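Local coordinates for protein isoprenyl transferase (Campylobacter jejuni, PDB 3UGS) that probably condenses isopentenyl diphosphate with allylic diphosphates, with the help of magnesium, to build long polyprenyl diphosphate chains, at residues E87-K91 against N92-L96. Residues are numbered along the deposited sequence; the frame is centred on the assembly and turned at random.
Sequences EKFEK and NNVRL
F89 and E90 bond back to V94 and N93 in a Schellman motif, the local reversal by which the chain passes from helix 68-88 into strand 94-99, outermost of the parallel sheet within this chain. A type I beta turn from F89 to N92 forms part of it, as the bond from N92 N to F89 O (3.1 Å) attests. F89 O takes a second, straighter bond from V94 N (3.1 Å), with an N-H...O angle of 161°; this is the 6→1 bond of the motif. The two donors approach from opposite faces of the carbonyl plane, N92 N standing well above it and V94 N tilted from it, so one oxygen ties both the turn and the first strand residue. A weak bond from N93 N to E90 O supplies the 5→2 link, and N93 is the motif's positive-phi residue (66°), turning the backbone toward the strand. The N92 side chain folds back toward K88, ND2 donating to K88 O at 3.2 Å, in the carbonyl plane.

The motif's hydrophobic contact is F89 with V94. The chi1 of V94 (-180°) swings CG1 to the carbonyl side of its residue, where it sits over one face of the F89 ring, 3.8 Å from the centroid of that ring, a CH-pi contact offset toward the rim near CE1. L96 CB reaches F89 CE1 obliquely at 3.7 Å.

Around this group, M43 of helix 34-48 touches F89 and V94, V128 of strand 126-134 touches F89, V94 and L96, and T120 and V116 of helix 107-120 meet F89 and L96 respectively, so the connection packs against helices 34-48 and 107-120 and the neighbouring strand 126-134.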
ATOM      1  N   GLU A  87       0.679  11.855 -31.045  1.00 41.34           N
ATOM      2  CA  GLU A  87      -0.352  12.340 -31.983  1.00 48.18           C
ATOM      3  C   GLU A  87      -1.410  13.226 -31.311  1.00 48.60           C
ATOM      4  O   GLU A  87      -1.654  14.380 -31.677  1.00 48.45           O
ATOM      5  CB  GLU A  87      -1.055  11.164 -32.681  1.00 49.06           C
ATOM      6  CG  GLU A  87      -2.405  11.519 -33.302  1.00 52.42           C
ATOM      7  CD  GLU A  87      -2.934  10.449 -34.251  1.00 56.47           C
ATOM      8  OE1 GLU A  87      -3.429   9.393 -33.763  1.00 61.49           O
ATOM      9  OE2 GLU A  87      -2.862  10.673 -35.484  1.00 60.75           O
ATOM     10  N   LYS A  88      -2.019  12.627 -30.310  1.00 47.49           N
ATOM     11  CA  LYS A  88      -3.278  13.139 -29.696  1.00 47.58           C
ATOM     12  C   LYS A  88      -3.145  13.968 -28.434  1.00 46.03           C
ATOM     13  O   LYS A  88      -4.076  14.643 -28.071  1.00 51.10           O
ATOM     14  CB  LYS A  88      -4.242  11.987 -29.401  1.00 51.43           C
ATOM     15  CG  LYS A  88      -4.789  11.316 -30.664  1.00 55.95           C
ATOM     16  CD  LYS A  88      -5.719  10.150 -30.365  1.00 61.79           C
ATOM     17  CE  LYS A  88      -6.243   9.506 -31.651  1.00 63.93           C
ATOM     18  NZ  LYS A  88      -7.139   8.351 -31.349  1.00 62.67           N
ATOM     19  N   PHE A  89      -1.988  13.954 -27.787  1.00 43.73           N
ATOM     20  CA  PHE A  89      -1.874  14.530 -26.405  1.00 40.96           C
ATOM     21  C   PHE A  89      -1.881  16.050 -26.304  1.00 41.66           C
ATOM     22  O   PHE A  89      -2.685  16.624 -25.573  1.00 41.59           O
ATOM     23  CB  PHE A  89      -0.684  13.983 -25.620  1.00 39.66           C
ATOM     24  CG  PHE A  89      -1.045  12.879 -24.658  1.00 38.87           C
ATOM     25  CD1 PHE A  89      -0.350  12.729 -23.459  1.00 39.62           C
ATOM     26  CD2 PHE A  89      -2.053  11.981 -24.951  1.00 37.40           C
ATOM     27  CE1 PHE A  89      -0.676  11.721 -22.574  1.00 37.48           C
ATOM     28  CE2 PHE A  89      -2.379  10.970 -24.068  1.00 37.95           C
ATOM     29  CZ  PHE A  89      -1.686  10.837 -22.881  1.00 37.03           C
ATOM     30  N   GLU A  90      -0.972  16.697 -27.007  1.00 44.04           N
ATOM     31  CA  GLU A  90      -0.755  18.158 -26.797  1.00 47.01           C
ATOM     32  C   GLU A  90      -1.871  19.006 -27.341  1.00 44.76           C
ATOM     33  O   GLU A  90      -2.091  20.116 -26.877  1.00 42.70           O
ATOM     34  CB  GLU A  90       0.582  18.671 -27.330  1.00 50.05           C
ATOM     35  CG  GLU A  90       0.525  19.336 -28.694  1.00 52.96           C
ATOM     36  CD  GLU A  90       1.047  20.768 -28.680  1.00 56.72           C
ATOM     37  OE1 GLU A  90       2.295  20.954 -28.717  1.00 56.38           O
ATOM     38  OE2 GLU A  90       0.201  21.704 -28.661  1.00 54.45           O
ATOM     39  N   LYS A  91      -2.572  18.447 -28.308  1.00 46.98           N
ATOM     40  CA  LYS A  91      -3.697  19.152 -28.969  1.00 50.45           C
ATOM     41  C   LYS A  91      -4.966  19.037 -28.114  1.00 52.33           C
ATOM     42  O   LYS A  91      -5.962  19.717 -28.331  1.00 50.78           O
ATOM     43  CB  LYS A  91      -3.945  18.624 -30.380  1.00 52.33           C
ATOM     44  CG  LYS A  91      -4.846  17.409 -30.428  1.00 56.22           C
ATOM     45  CD  LYS A  91      -4.621  16.568 -31.674  1.00 60.78           C
ATOM     46  CE  LYS A  91      -5.335  17.175 -32.874  1.00 62.63           C
ATOM     47  NZ  LYS A  91      -5.060  16.417 -34.127  1.00 66.99           N
ATOM     48  N   ASN A  92      -4.905  18.112 -27.166  1.00 51.26           N
ATOM     49  CA  ASN A  92      -5.946  17.969 -26.107  1.00 46.02           C
ATOM     50  C   ASN A  92      -5.515  18.513 -24.750  1.00 41.98           C
ATOM     51  O   ASN A  92      -6.236  18.428 -23.764  1.00 39.32           O
ATOM     52  CB  ASN A  92      -6.416  16.539 -25.971  1.00 47.11           C
ATOM     53  CG  ASN A  92      -7.479  16.178 -26.993  1.00 47.12           C
ATOM     54  OD1 ASN A  92      -8.545  16.792 -27.040  1.00 47.19           O
ATOM     55  ND2 ASN A  92      -7.190  15.181 -27.819  1.00 43.34           N
ATOM     56  N   ASN A  93      -4.325  19.092 -24.734  1.00 39.79           N
ATOM     57  CA  ASN A  93      -3.801  19.785 -23.519  1.00 40.03           C
ATOM     58  C   ASN A  93      -3.549  18.808 -22.345  1.00 36.96           C
ATOM     59  O   ASN A  93      -3.693  19.149 -21.174  1.00 35.01           O
ATOM     60  CB  ASN A  93      -4.794  20.881 -23.096  1.00 37.25           C
ATOM     61  CG  ASN A  93      -4.156  21.948 -22.231  1.00 36.42           C
ATOM     62  OD1 ASN A  93      -2.957  22.177 -22.335  1.00 38.53           O
ATOM     63  ND2 ASN A  93      -4.946  22.597 -21.357  1.00 32.05           N
ATOM     64  N   VAL A  94      -3.235  17.579 -22.719  1.00 35.48           N
ATOM     65  CA  VAL A  94      -2.858  16.513 -21.778  1.00 33.19           C
ATOM     66  C   VAL A  94      -1.337  16.401 -21.692  1.00 36.36           C
ATOM     67  O   VAL A  94      -0.638  16.259 -22.689  1.00 36.29           O
ATOM     68  CB  VAL A  94      -3.424  15.147 -22.145  1.00 32.91           C
ATOM     69  CG1 VAL A  94      -3.003  14.098 -21.126  1.00 32.96           C
ATOM     70  CG2 VAL A  94      -4.938  15.211 -22.209  1.00 33.35           C
ATOM     71  N   ARG A  95      -0.842  16.466 -20.469  1.00 36.32           N
ATOM     72  CA  ARG A  95       0.589  16.272 -20.197  1.00 35.01           C
ATOM     73  C   ARG A  95       0.880  14.803 -19.903  1.00 36.70           C
ATOM     74  O   ARG A  95       0.097  14.101 -19.253  1.00 35.52           O
ATOM     75  CB  ARG A  95       1.050  17.129 -19.022  1.00 35.95           C
ATOM     76  CG  ARG A  95       2.560  17.251 -18.881  1.00 38.51           C
ATOM     77  CD  ARG A  95       3.014  17.755 -17.520  1.00 38.28           C
ATOM     78  NE  ARG A  95       4.450  17.992 -17.523  1.00 42.30           N
ATOM     79  CZ  ARG A  95       5.234  18.019 -16.447  1.00 45.53           C
ATOM     80  NH1 ARG A  95       4.731  17.849 -15.234  1.00 47.32           N
ATOM     81  NH2 ARG A  95       6.545  18.206 -16.587  1.00 47.75           N
ATOM     82  N   LEU A  96       2.009  14.346 -20.415  1.00 36.62           N
ATOM     83  CA  LEU A  96       2.533  13.006 -20.082  1.00 36.07           C
ATOM     84  C   LEU A  96       3.840  13.062 -19.298  1.00 37.53           C
ATOM     85  O   LEU A  96       4.797  13.719 -19.671  1.00 36.95           O
ATOM     86  CB  LEU A  96       2.732  12.118 -21.306  1.00 37.20           C
ATOM     87  CG  LEU A  96       3.283  10.716 -20.939  1.00 37.28           C
ATOM     88  CD1 LEU A  96       2.195   9.761 -20.466  1.00 34.42           C
ATOM     89  CD2 LEU A  96       4.036  10.081 -22.093  1.00 38.80           C
TER